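Local atomic coordinates of ribonucleoside-diphosphate reductase small chain 2 (Saccharomyces cerevisiae, PDB entry 1JK0), a protein that helps make deoxyribonucleotides for DNA synthesis as a small subunit of ribonucleotide reductase, and is required for folding of RNR2 and its assembly with the large subunits. Residues N84-S89 with E129-M134; F35-I40 with E44-Y49; L179-A184 with E244-E249; A54-A59 with Y117-M122. One frame throughout, in Å; residues are numbered along the deposited sequence.

Contact 1 of 4, residues N84-S89 with E129-M134; sequences NLLALS and EVYSMM
Tyr131 swings CG anti to its carbonyl carbon (chi1 -79°), which throws the phenol ring across to helix 78-89. There Ser89, with OG likewise folded back beside its own backbone N, offers CB to that ring. The two helices belong to the ferritin-like helical fold of the small-chain family and run roughly antiparallel, at 145° between the two segments, with the axes 9.4 Å apart at their closest. Ser89 CB lies over one face of the Tyr131 ring, displaced toward the rim, 3.8 Å from the ring centroid: a CH-pi contact. Ser89 CB thus covers part of one face of Tyr131, the predicted active-site residue. A turn earlier on the same helix, Leu86 splits its methyl groups between two partners. Leu86 CD2 approaches Tyr131 CD1 obliquely at 4.2 Å, while Leu86 CD1 rests on Met134 CB at 3.6 Å, where the two side chains cross at about a right angle. Ile216 and Leu209 of helix 207-232 pack against Tyr131 and Met134 respectively. No hydrogen bond links the two segments; the serine hydroxyl is used within its own helix, with Ser89 OG donating to Leu85 O at 2.8 Å.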
loop_
_atom_site.group_PDB
_atom_site.type_symbol
_atom_site.label_atom_id
_atom_site.label_comp_id
_atom_site.label_asym_id
_atom_site.label_seq_id
_atom_site.Cartn_x
_atom_site.Cartn_y
_atom_site.Cartn_z
ATOM N N ASN B 84 22.533 3.024 -21.397
ATOM C CA ASN B 84 22.612 1.905 -20.459
ATOM C C ASN B 84 22.216 2.355 -19.048
ATOM O O ASN B 84 21.458 1.672 -18.355
ATOM C CB ASN B 84 24.033 1.322 -20.451
ATOM C CG ASN B 84 24.465 0.803 -21.819
ATOM O OD1 ASN B 84 23.889 -0.156 -22.350
ATOM N ND2 ASN B 84 25.481 1.438 -22.397
ATOM N N LEU B 85 22.737 3.514 -18.639
ATOM C CA LEU B 85 22.460 4.116 -17.330
ATOM C C LEU B 85 20.969 4.045 -17.025
ATOM O O LEU B 85 20.563 3.647 -15.934
ATOM C CB LEU B 85 22.913 5.578 -17.332
ATOM C CG LEU B 85 22.925 6.379 -16.029
ATOM C CD1 LEU B 85 21.518 6.524 -15.473
ATOM C CD2 LEU B 85 23.834 5.687 -15.036
ATOM N N LEU B 86 20.157 4.449 -17.994
ATOM C CA LEU B 86 18.718 4.407 -17.834
ATOM C C LEU B 86 18.284 2.961 -17.953
ATOM O O LEU B 86 17.603 2.439 -17.080
ATOM C CB LEU B 86 18.021 5.244 -18.913
ATOM C CG LEU B 86 18.430 6.715 -19.048
ATOM C CD1 LEU B 86 17.511 7.417 -20.043
ATOM C CD2 LEU B 86 18.373 7.392 -17.692
ATOM N N ALA B 87 18.706 2.319 -19.038
ATOM C CA ALA B 87 18.362 0.926 -19.317
ATOM C C ALA B 87 18.602 -0.007 -18.136
ATOM O O ALA B 87 17.893 -1.000 -17.970
ATOM C CB ALA B 87 19.127 0.432 -20.533
ATOM N N LEU B 88 19.603 0.294 -17.319
ATOM C CA LEU B 88 19.861 -0.546 -16.161
ATOM C C LEU B 88 18.724 -0.316 -15.162
ATOM O O LEU B 88 17.861 -1.181 -14.957
ATOM C CB LEU B 88 21.209 -0.176 -15.531
ATOM C CG LEU B 88 22.426 -0.563 -16.377
ATOM C CD1 LEU B 88 23.700 -0.067 -15.719
ATOM C CD2 LEU B 88 22.460 -2.084 -16.553
ATOM N N SER B 89 18.729 0.879 -14.575
ATOM C CA SER B 89 17.744 1.313 -13.590
ATOM C C SER B 89 16.300 0.988 -13.976
ATOM O O SER B 89 15.508 0.519 -13.156
ATOM C CB SER B 89 17.872 2.818 -13.399
ATOM O OG SER B 89 19.220 3.232 -13.511
ATOM N N GLU B 129 9.307 5.410 -13.573
ATOM C CA GLU B 129 8.570 6.151 -14.598
ATOM C C GLU B 129 9.420 7.280 -15.147
ATOM O O GLU B 129 9.587 7.401 -16.353
ATOM C CB GLU B 129 7.280 6.780 -14.054
ATOM C CG GLU B 129 6.478 7.485 -15.161
ATOM C CD GLU B 129 5.273 8.255 -14.660
ATOM O OE1 GLU B 129 4.589 7.782 -13.736
ATOM O OE2 GLU B 129 4.985 9.331 -15.218
ATOM N N VAL B 130 9.941 8.125 -14.264
ATOM C CA VAL B 130 10.757 9.224 -14.733
ATOM C C VAL B 130 11.878 8.677 -15.610
ATOM O O VAL B 130 12.124 9.208 -16.692
ATOM C CB VAL B 130 11.318 10.072 -13.558
ATOM C CG1 VAL B 130 11.835 9.187 -12.481
ATOM C CG2 VAL B 130 12.419 10.987 -14.050
ATOM N N TYR B 131 12.535 7.605 -15.171
ATOM C CA TYR B 131 13.609 7.022 -15.964
ATOM C C TYR B 131 13.086 6.721 -17.350
ATOM O O TYR B 131 13.678 7.131 -18.345
ATOM C CB TYR B 131 14.134 5.720 -15.355
ATOM C CG TYR B 131 15.075 5.895 -14.190
ATOM C CD1 TYR B 131 16.037 6.893 -14.192
ATOM C CD2 TYR B 131 15.013 5.042 -13.093
ATOM C CE1 TYR B 131 16.919 7.042 -13.126
ATOM C CE2 TYR B 131 15.891 5.178 -12.023
ATOM C CZ TYR B 131 16.844 6.179 -12.040
ATOM O OH TYR B 131 17.731 6.310 -10.982
ATOM N N SER B 132 11.970 6.004 -17.417
ATOM C CA SER B 132 11.387 5.656 -18.703
ATOM C C SER B 132 11.161 6.894 -19.565
ATOM O O SER B 132 11.552 6.915 -20.729
ATOM C CB SER B 132 10.070 4.904 -18.508
ATOM O OG SER B 132 10.286 3.621 -17.937
ATOM N N MET B 133 10.544 7.927 -18.998
ATOM C CA MET B 133 10.286 9.160 -19.737
ATOM C C MET B 133 11.530 9.669 -20.450
ATOM O O MET B 133 11.446 10.170 -21.567
ATOM C CB MET B 133 9.790 10.260 -18.804
ATOM C CG MET B 133 8.633 9.859 -17.940
ATOM S SD MET B 133 7.720 11.299 -17.450
ATOM C CE MET B 133 9.000 12.237 -16.656
ATOM N N MET B 134 12.681 9.555 -19.796
ATOM C CA MET B 134 13.931 10.012 -20.385
ATOM C C MET B 134 14.258 9.123 -21.580
ATOM O O MET B 134 14.582 9.605 -22.668
ATOM C CB MET B 134 15.042 9.966 -19.336
ATOM C CG MET B 134 14.628 10.623 -18.031
ATOM S SD MET B 134 15.969 10.953 -16.885
ATOM C CE MET B 134 15.883 12.748 -16.811
#

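Contact 2 of 4, residues F35-I40 with E44-Y49; sequences FVMFPI and EIWAAY
Ile40, in the irregular run 35-40, comes closest by backbone to Trp46 on helix 43-54, with 7.8 Å between their CA atoms. Three side chains of the loop gather round this one indole. Trp46 carries CG anti to its backbone N (chi1 -173°), which extends the ring system from the helix toward the loop. Ile40 CG1 stands over one face of the five-membered ring of Trp46, 3.7 Å from its centroid and 13° off the normal, a CH-pi contact. Phe38 meets the benzo part in an offset edge-to-face pair, the edge of Trp46 turned toward the face of Phe38. The planes stand at 85°, the six-membered centroids of Phe38 and Trp46 are 5.9 Å apart, and Phe38 CZ reaches Trp46 CZ2 at 4.0 Å. Met37 comes in obliquely beside it, at CH2 of Trp46, its bent chain setting Met37 SD 4.8 Å from the centroid of the Trp46 six-membered ring, a Met-aromatic contact. Glu112 of helix 111-138 and an acidic side chain of another chain also touch the indole. No hydrogen bond crosses between the segments, so dispersion and weak ring interactions join the loop to the start of helix 43-54 in the ferritin-like small-chain fold.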
loop_
_atom_site.group_PDB
_atom_site.type_symbol
_atom_site.label_atom_id
_atom_site.label_comp_id
_atom_site.label_asym_id
_atom_site.label_seq_id
_atom_site.Cartn_x
_atom_site.Cartn_y
_atom_site.Cartn_z
ATOM N N PHE B 35 -3.949 -1.263 19.042
ATOM C CA PHE B 35 -4.977 -0.857 18.092
ATOM C C PHE B 35 -4.738 0.545 17.577
ATOM O O PHE B 35 -4.532 0.761 16.386
ATOM C CB PHE B 35 -6.340 -0.946 18.761
ATOM C CG PHE B 35 -6.568 -2.248 19.463
ATOM C CD1 PHE B 35 -6.590 -2.312 20.855
ATOM C CD2 PHE B 35 -6.711 -3.424 18.731
ATOM C CE1 PHE B 35 -6.749 -3.532 21.510
ATOM C CE2 PHE B 35 -6.869 -4.645 19.372
ATOM C CZ PHE B 35 -6.888 -4.699 20.767
ATOM N N VAL B 36 -4.797 1.502 18.486
ATOM C CA VAL B 36 -4.548 2.882 18.138
ATOM C C VAL B 36 -3.035 2.926 17.966
ATOM O O VAL B 36 -2.305 2.233 18.669
ATOM C CB VAL B 36 -4.983 3.806 19.281
ATOM C CG1 VAL B 36 -4.693 5.259 18.931
ATOM C CG2 VAL B 36 -6.453 3.601 19.555
ATOM N N MET B 37 -2.547 3.725 17.038
ATOM C CA MET B 37 -1.119 3.755 16.837
ATOM C C MET B 37 -0.472 5.081 17.140
ATOM O O MET B 37 0.752 5.186 17.108
ATOM C CB MET B 37 -0.813 3.382 15.396
ATOM C CG MET B 37 -1.163 4.459 14.411
ATOM S SD MET B 37 0.318 5.171 13.704
ATOM C CE MET B 37 0.120 4.709 12.003
ATOM N N PHE B 38 -1.261 6.101 17.453
ATOM C CA PHE B 38 -0.603 7.364 17.659
ATOM C C PHE B 38 0.253 7.524 18.861
ATOM O O PHE B 38 1.138 8.387 18.870
ATOM C CB PHE B 38 -1.515 8.550 17.498
ATOM C CG PHE B 38 -1.070 9.411 16.391
ATOM C CD1 PHE B 38 -1.636 9.299 15.132
ATOM C CD2 PHE B 38 0.033 10.228 16.560
ATOM C CE1 PHE B 38 -1.099 9.989 14.045
ATOM C CE2 PHE B 38 0.578 10.921 15.491
ATOM C CZ PHE B 38 0.014 10.804 14.222
ATOM N N PRO B 39 -0.016 6.769 19.932
ATOM C CA PRO B 39 0.989 7.082 20.961
ATOM C C PRO B 39 2.207 6.330 20.359
ATOM O O PRO B 39 2.369 5.123 20.569
ATOM C CB PRO B 39 0.413 6.429 22.215
ATOM C CG PRO B 39 -1.098 6.532 21.965
ATOM C CD PRO B 39 -1.231 6.162 20.507
ATOM N N ILE B 40 3.020 7.034 19.565
ATOM C CA ILE B 40 4.166 6.431 18.890
ATOM C C ILE B 40 5.204 5.732 19.760
ATOM O O ILE B 40 5.731 6.324 20.705
ATOM C CB ILE B 40 4.907 7.456 17.992
ATOM C CG1 ILE B 40 4.166 7.621 16.670
ATOM C CG2 ILE B 40 6.307 6.965 17.656
ATOM C CD1 ILE B 40 3.202 8.767 16.644
ATOM N N GLU B 44 12.011 7.315 16.273
ATOM C CA GLU B 44 13.070 7.389 15.278
ATOM C C GLU B 44 12.628 6.996 13.873
ATOM O O GLU B 44 12.741 7.806 12.953
ATOM C CB GLU B 44 14.257 6.513 15.705
ATOM C CG GLU B 44 14.010 5.609 16.942
ATOM C CD GLU B 44 12.918 4.547 16.761
ATOM O OE1 GLU B 44 13.181 3.365 17.027
ATOM O OE2 GLU B 44 11.798 4.879 16.362
ATOM N N ILE B 45 12.131 5.771 13.688
ATOM C CA ILE B 45 11.710 5.376 12.345
ATOM C C ILE B 45 10.533 6.227 11.873
ATOM O O ILE B 45 10.428 6.507 10.677
ATOM C CB ILE B 45 11.359 3.854 12.226
ATOM C CG1 ILE B 45 10.152 3.518 13.073
ATOM C CG2 ILE B 45 12.526 2.997 12.690
ATOM C CD1 ILE B 45 9.904 2.025 13.163
ATOM N N TRP B 46 9.678 6.665 12.806
ATOM C CA TRP B 46 8.511 7.502 12.461
ATOM C C TRP B 46 8.968 8.838 11.876
ATOM O O TRP B 46 8.436 9.293 10.858
ATOM C CB TRP B 46 7.625 7.752 13.700
ATOM C CG TRP B 46 6.275 8.469 13.476
ATOM C CD1 TRP B 46 5.838 9.612 14.117
ATOM C CD2 TRP B 46 5.156 8.017 12.693
ATOM N NE1 TRP B 46 4.527 9.882 13.793
ATOM C CE2 TRP B 46 4.083 8.923 12.922
ATOM C CE3 TRP B 46 4.948 6.937 11.832
ATOM C CZ2 TRP B 46 2.830 8.772 12.313
ATOM C CZ3 TRP B 46 3.686 6.792 11.227
ATOM C CH2 TRP B 46 2.651 7.704 11.476
ATOM N N ALA B 47 9.949 9.466 12.523
ATOM C CA ALA B 47 10.470 10.741 12.048
ATOM C C ALA B 47 11.130 10.486 10.699
ATOM O O ALA B 47 11.152 11.362 9.835
ATOM C CB ALA B 47 11.467 11.306 13.028
ATOM N N ALA B 48 11.663 9.281 10.513
ATOM C CA ALA B 48 12.276 8.960 9.228
ATOM C C ALA B 48 11.171 8.909 8.172
ATOM O O ALA B 48 11.335 9.419 7.067
ATOM C CB ALA B 48 12.999 7.626 9.297
ATOM N N TYR B 49 10.044 8.290 8.519
ATOM C CA TYR B 49 8.922 8.189 7.588
ATOM C C TYR B 49 8.360 9.577 7.263
ATOM O O TYR B 49 8.111 9.884 6.098
ATOM C CB TYR B 49 7.829 7.270 8.154
ATOM C CG TYR B 49 6.504 7.380 7.435
ATOM C CD1 TYR B 49 6.382 7.022 6.092
ATOM C CD2 TYR B 49 5.374 7.894 8.094
ATOM C CE1 TYR B 49 5.161 7.181 5.415
ATOM C CE2 TYR B 49 4.161 8.057 7.440
ATOM C CZ TYR B 49 4.058 7.703 6.097
ATOM O OH TYR B 49 2.864 7.880 5.437
#

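Contact 3 of 4, residues L179-A184 with E244-E249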
loop_
_atom_site.group_PDB
_atom_site.type_symbol
_atom_site.label_atom_id
_atom_site.label_comp_id
_atom_site.label_asym_id
_atom_site.label_seq_id
_atom_site.Cartn_x
_atom_site.Cartn_y
_atom_site.Cartn_z
ATOM N N LEU B 179 20.343 -6.604 6.633
ATOM C CA LEU B 179 20.199 -5.159 6.687
ATOM C C LEU B 179 21.423 -4.498 6.060
ATOM O O LEU B 179 21.294 -3.688 5.148
ATOM C CB LEU B 179 20.025 -4.705 8.139
ATOM C CG LEU B 179 18.751 -3.948 8.521
ATOM C CD1 LEU B 179 17.555 -4.387 7.695
ATOM C CD2 LEU B 179 18.499 -4.183 9.986
ATOM N N VAL B 180 22.613 -4.860 6.530
ATOM C CA VAL B 180 23.844 -4.280 5.992
ATOM C C VAL B 180 23.931 -4.481 4.468
ATOM O O VAL B 180 24.294 -3.565 3.729
ATOM C CB VAL B 180 25.092 -4.888 6.678
ATOM C CG1 VAL B 180 26.348 -4.228 6.141
ATOM C CG2 VAL B 180 25.004 -4.691 8.187
ATOM N N ALA B 181 23.585 -5.675 3.999
ATOM C CA ALA B 181 23.609 -5.957 2.566
ATOM C C ALA B 181 22.633 -5.036 1.847
ATOM O O ALA B 181 22.968 -4.417 0.834
ATOM C CB ALA B 181 23.224 -7.404 2.308
ATOM N N PHE B 182 21.420 -4.955 2.381
ATOM C CA PHE B 182 20.381 -4.121 1.799
ATOM C C PHE B 182 20.889 -2.691 1.583
ATOM O O PHE B 182 20.664 -2.102 0.526
ATOM C CB PHE B 182 19.142 -4.116 2.703
ATOM C CG PHE B 182 17.915 -3.561 2.043
ATOM C CD1 PHE B 182 17.009 -2.791 2.765
ATOM C CD2 PHE B 182 17.654 -3.816 0.692
ATOM C CE1 PHE B 182 15.861 -2.279 2.151
ATOM C CE2 PHE B 182 16.509 -3.310 0.071
ATOM C CZ PHE B 182 15.611 -2.540 0.802
ATOM N N ALA B 183 21.587 -2.145 2.577
ATOM C CA ALA B 183 22.127 -0.789 2.474
ATOM C C ALA B 183 23.188 -0.694 1.384
ATOM O O ALA B 183 23.309 0.331 0.708
ATOM C CB ALA B 183 22.717 -0.349 3.803
ATOM N N ALA B 184 23.975 -1.759 1.245
ATOM C CA ALA B 184 25.006 -1.817 0.219
ATOM C C ALA B 184 24.267 -1.659 -1.092
ATOM O O ALA B 184 24.578 -0.779 -1.886
ATOM C CB ALA B 184 25.715 -3.167 0.256
ATOM N N GLU B 244 32.294 -5.418 7.164
ATOM C CA GLU B 244 33.301 -5.016 6.200
ATOM C C GLU B 244 33.425 -6.068 5.090
ATOM O O GLU B 244 33.910 -5.770 4.000
ATOM C CB GLU B 244 34.649 -4.821 6.895
ATOM C CG GLU B 244 35.712 -4.217 6.001
ATOM C CD GLU B 244 37.000 -3.921 6.743
ATOM O OE1 GLU B 244 37.597 -4.862 7.307
ATOM O OE2 GLU B 244 37.415 -2.745 6.762
ATOM N N LYS B 245 32.981 -7.295 5.366
ATOM C CA LYS B 245 33.046 -8.365 4.374
ATOM C C LYS B 245 31.895 -8.264 3.374
ATOM O O LYS B 245 32.024 -8.691 2.224
ATOM C CB LYS B 245 33.021 -9.748 5.047
ATOM C CG LYS B 245 34.334 -10.164 5.728
ATOM C CD LYS B 245 34.282 -11.612 6.268
ATOM C CE LYS B 245 34.172 -12.648 5.141
ATOM N NZ LYS B 245 34.073 -14.058 5.619
ATOM N N ILE B 246 30.776 -7.693 3.812
ATOM C CA ILE B 246 29.606 -7.535 2.952
ATOM C C ILE B 246 29.740 -6.318 2.037
ATOM O O ILE B 246 29.409 -6.385 0.853
ATOM C CB ILE B 246 28.325 -7.405 3.791
ATOM C CG1 ILE B 246 28.180 -8.641 4.681
ATOM C CG2 ILE B 246 27.111 -7.269 2.884
ATOM C CD1 ILE B 246 27.002 -8.596 5.617
ATOM N N ILE B 247 30.232 -5.212 2.588
ATOM C CA ILE B 247 30.410 -3.989 1.814
ATOM C C ILE B 247 31.438 -4.148 0.696
ATOM O O ILE B 247 31.154 -3.856 -0.470
ATOM C CB ILE B 247 30.859 -2.821 2.708
ATOM C CG1 ILE B 247 29.649 -2.223 3.422
ATOM C CG2 ILE B 247 31.580 -1.768 1.875
ATOM C CD1 ILE B 247 29.015 -3.146 4.424
ATOM N N THR B 248 32.636 -4.592 1.065
ATOM C CA THR B 248 33.716 -4.782 0.109
ATOM C C THR B 248 33.195 -5.466 -1.147
ATOM O O THR B 248 33.329 -4.930 -2.250
ATOM C CB THR B 248 34.853 -5.621 0.718
ATOM O OG1 THR B 248 35.448 -4.901 1.800
ATOM C CG2 THR B 248 35.924 -5.902 -0.316
ATOM N N GLU B 249 32.592 -6.639 -0.977
ATOM C CA GLU B 249 32.049 -7.385 -2.110
ATOM C C GLU B 249 31.187 -6.525 -3.045
ATOM O O GLU B 249 31.307 -6.627 -4.266
ATOM C CB GLU B 249 31.228 -8.581 -1.618
ATOM C CG GLU B 249 31.988 -9.514 -0.704
ATOM C CD GLU B 249 31.279 -10.840 -0.505
ATOM O OE1 GLU B 249 31.710 -11.611 0.379
ATOM O OE2 GLU B 249 30.303 -11.120 -1.236
#
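Two helices of the ferritin-like small-chain fold, 175-188 and 240-258, lie side by side here, and their contact is a wholly apolar helix-helix seam. The segments point nearly the same way, 23° apart, with 9.3 Å between the axes at closest approach. Ala181 and Ile246 mark the place where the backbones come nearest, 6.2 Å from CA to CA, and the small alanine is what meets the branched residue there. Ile246 CG2 sits against Ala181 at 3.9 Å from its CB, touching the backbone CA of the alanine about as closely. The other branch of Ile246 ends in CD1, which reaches toward Val180 and stops 4.3 Å from its CB, so one isoleucine addresses two consecutive residues of the facing helix. Val180 is in turn shared by two isoleucines. Its CG1 meets CD1 of Ile247, and the two side chains cross at about a right angle. Ile247 does not start out facing this helix; the bend at chi2 (67°) carries its CD1 over to the valine. No hydrogen bond spans the seam. On the far side of its helix, Thr248 turns its hydroxyl back to its own helix, OG1 of Thr248 donating to Glu244 O at 2.8 Å. Phe163 of helix 155-166 packs on both Ala181 and Ile246, closing one flank of the pair. Elsewhere Val180 touches Phe231 of helix 207-232 and Ile247 touches Leu286 of helix 277-288, which places the seam in the interior of an all-helical bundle without strands.

Contact 4 of 4, residues A54-A59 with Y117-M122; sequences ASFWTA and YGFQIM
A single methyl group serves two phenylalanine rings here: CE of Met122 lies over one face of Phe119, a turn earlier on its own helix, and also touches Phe56 of the loop that follows helix 43-54. The methionine chain is bent at chi2 (-77°) and chi3 (-79°), which curls the methyl back over Phe119. Against Phe56 the approach is different. Met122 CE comes obliquely to Phe56 CD1 at 3.6 Å, and SD of Met122 stands at the edge of the same ring, 5.2 Å from its centroid, making a Met-aromatic contact. Phe119 joins in from its outer end, with CZ 3.8 Å from CB of Phe56, that carbon lying in the plane of the Phe119 ring at its edge. The side chains of Phe56 and Phe119 cross at about a right angle, and no hydrogen bond is made between the segments. Phe56 also stacks on an aromatic ring of another protein chain, while Trp57, next in sequence, bonds through NE1 to Asp219. The loop thus packs against the long helix 111-138 of a ferritin-like fold through two phenylalanines and one methionine, on a surface that also meets the partner chain.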
loop_
_atom_site.group_PDB
_atom_site.type_symbol
_atom_site.label_atom_id
_atom_site.label_comp_id
_atom_site.label_asym_id
_atom_site.label_seq_id
_atom_site.Cartn_x
_atom_site.Cartn_y
_atom_site.Cartn_z
ATOM N N ALA B 54 7.378 14.019 3.463
ATOM C CA ALA B 54 7.393 15.440 3.125
ATOM C C ALA B 54 8.062 15.741 1.787
ATOM O O ALA B 54 7.755 16.755 1.160
ATOM C CB ALA B 54 8.092 16.230 4.218
ATOM N N SER B 55 8.965 14.868 1.348
ATOM C CA SER B 55 9.678 15.073 0.093
ATOM C C SER B 55 8.983 14.481 -1.127
ATOM O O SER B 55 9.522 14.539 -2.240
ATOM C CB SER B 55 11.078 14.467 0.184
ATOM O OG SER B 55 11.040 13.045 0.003
ATOM N N PHE B 56 7.806 13.899 -0.930
ATOM C CA PHE B 56 7.065 13.303 -2.032
ATOM C C PHE B 56 7.044 14.169 -3.312
ATOM O O PHE B 56 6.592 15.315 -3.301
ATOM C CB PHE B 56 5.641 13.009 -1.573
ATOM C CG PHE B 56 4.727 12.558 -2.668
ATOM C CD1 PHE B 56 4.880 11.306 -3.247
ATOM C CD2 PHE B 56 3.729 13.391 -3.136
ATOM C CE1 PHE B 56 4.045 10.885 -4.284
ATOM C CE2 PHE B 56 2.892 12.984 -4.167
ATOM C CZ PHE B 56 3.053 11.726 -4.746
ATOM N N TRP B 57 7.546 13.614 -4.410
ATOM C CA TRP B 57 7.565 14.314 -5.690
ATOM C C TRP B 57 7.123 13.336 -6.788
ATOM O O TRP B 57 7.059 12.116 -6.572
ATOM C CB TRP B 57 8.967 14.852 -5.996
ATOM C CG TRP B 57 10.051 13.806 -5.989
ATOM C CD1 TRP B 57 10.635 13.227 -4.893
ATOM C CD2 TRP B 57 10.663 13.196 -7.140
ATOM N NE1 TRP B 57 11.572 12.301 -5.293
ATOM C CE2 TRP B 57 11.611 12.264 -6.663
ATOM C CE3 TRP B 57 10.500 13.350 -8.528
ATOM C CZ2 TRP B 57 12.400 11.489 -7.529
ATOM C CZ3 TRP B 57 11.279 12.584 -9.385
ATOM C CH2 TRP B 57 12.222 11.664 -8.882
ATOM N N THR B 58 6.819 13.864 -7.966
ATOM C CA THR B 58 6.373 13.012 -9.056
ATOM C C THR B 58 7.081 13.318 -10.382
ATOM O O THR B 58 7.823 14.300 -10.497
ATOM C CB THR B 58 4.868 13.157 -9.256
ATOM O OG1 THR B 58 4.557 14.521 -9.576
ATOM C CG2 THR B 58 4.123 12.737 -7.978
ATOM N N ALA B 59 6.878 12.458 -11.374
ATOM C CA ALA B 59 7.495 12.661 -12.677
ATOM C C ALA B 59 6.999 13.996 -13.284
ATOM O O ALA B 59 7.779 14.763 -13.868
ATOM C CB ALA B 59 7.161 11.477 -13.589
ATOM N N TYR B 117 8.367 1.776 4.624
ATOM C CA TYR B 117 8.572 0.842 3.521
ATOM C C TYR B 117 7.537 0.971 2.417
ATOM O O TYR B 117 7.883 0.944 1.231
ATOM C CB TYR B 117 8.603 -0.602 4.046
ATOM C CG TYR B 117 9.962 -0.985 4.591
ATOM C CD1 TYR B 117 11.127 -0.569 3.934
ATOM C CD2 TYR B 117 10.090 -1.760 5.741
ATOM C CE1 TYR B 117 12.374 -0.906 4.403
ATOM C CE2 TYR B 117 11.353 -2.111 6.220
ATOM C CZ TYR B 117 12.492 -1.683 5.546
ATOM O OH TYR B 117 13.761 -2.039 5.974
ATOM N N GLY B 118 6.272 1.106 2.802
ATOM C CA GLY B 118 5.221 1.255 1.818
ATOM C C GLY B 118 5.464 2.500 0.978
ATOM O O GLY B 118 5.089 2.560 -0.205
ATOM N N PHE B 119 6.104 3.495 1.588
ATOM C CA PHE B 119 6.381 4.745 0.905
ATOM C C PHE B 119 7.534 4.561 -0.049
ATOM O O PHE B 119 7.520 5.062 -1.179
ATOM C CB PHE B 119 6.751 5.828 1.899
ATOM C CG PHE B 119 6.538 7.206 1.384
ATOM C CD1 PHE B 119 5.266 7.745 1.351
ATOM C CD2 PHE B 119 7.592 7.955 0.905
ATOM C CE1 PHE B 119 5.042 9.023 0.848
ATOM C CE2 PHE B 119 7.377 9.242 0.399
ATOM C CZ PHE B 119 6.096 9.771 0.370
ATOM N N GLN B 120 8.548 3.852 0.419
ATOM C CA GLN B 120 9.715 3.599 -0.397
ATOM C C GLN B 120 9.348 2.859 -1.678
ATOM O O GLN B 120 9.676 3.334 -2.756
ATOM C CB GLN B 120 10.757 2.824 0.399
ATOM C CG GLN B 120 11.976 2.477 -0.384
ATOM C CD GLN B 120 12.959 1.709 0.437
ATOM O OE1 GLN B 120 13.878 1.099 -0.096
ATOM N NE2 GLN B 120 12.782 1.735 1.752
ATOM N N ILE B 121 8.658 1.722 -1.599
ATOM C CA ILE B 121 8.321 1.052 -2.856
ATOM C C ILE B 121 7.433 1.956 -3.691
ATOM O O ILE B 121 7.500 1.916 -4.916
ATOM C CB ILE B 121 7.581 -0.337 -2.722
ATOM C CG1 ILE B 121 6.076 -0.122 -2.683
ATOM C CG2 ILE B 121 8.094 -1.127 -1.523
ATOM C CD1 ILE B 121 5.263 -1.415 -2.813
ATOM N N MET B 122 6.600 2.765 -3.046
ATOM C CA MET B 122 5.722 3.665 -3.794
ATOM C C MET B 122 6.537 4.642 -4.653
ATOM O O MET B 122 6.231 4.861 -5.827
ATOM C CB MET B 122 4.803 4.435 -2.840
ATOM C CG MET B 122 3.905 5.479 -3.511
ATOM S SD MET B 122 4.782 7.007 -3.945
ATOM C CE MET B 122 4.840 7.834 -2.334
#

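In the fold
Contacts 1 and 4 share helix 111-138, with centres 18 Å apart, and they touch where Ala59 packs on Glu129 and Met133. Contact 2 comes first along the chain; contacts 4 and 1 follow with their segments alternating, and contact 3 comes last. Helix 43-54 leads from contact 2 into the loop of contact 4, and these two meet through Tyr49 and Phe119. Contact 3 lies on the other side of the chain's centre from contacts 1 and 4, but Phe182 still reaches Gln120. Helix 111-138 carries a segment of contacts 1 and 4 and touches residues of contacts 2 and 3. Contacts 1, 2 and 4 include residues touching another protein chain; contact 3 does not.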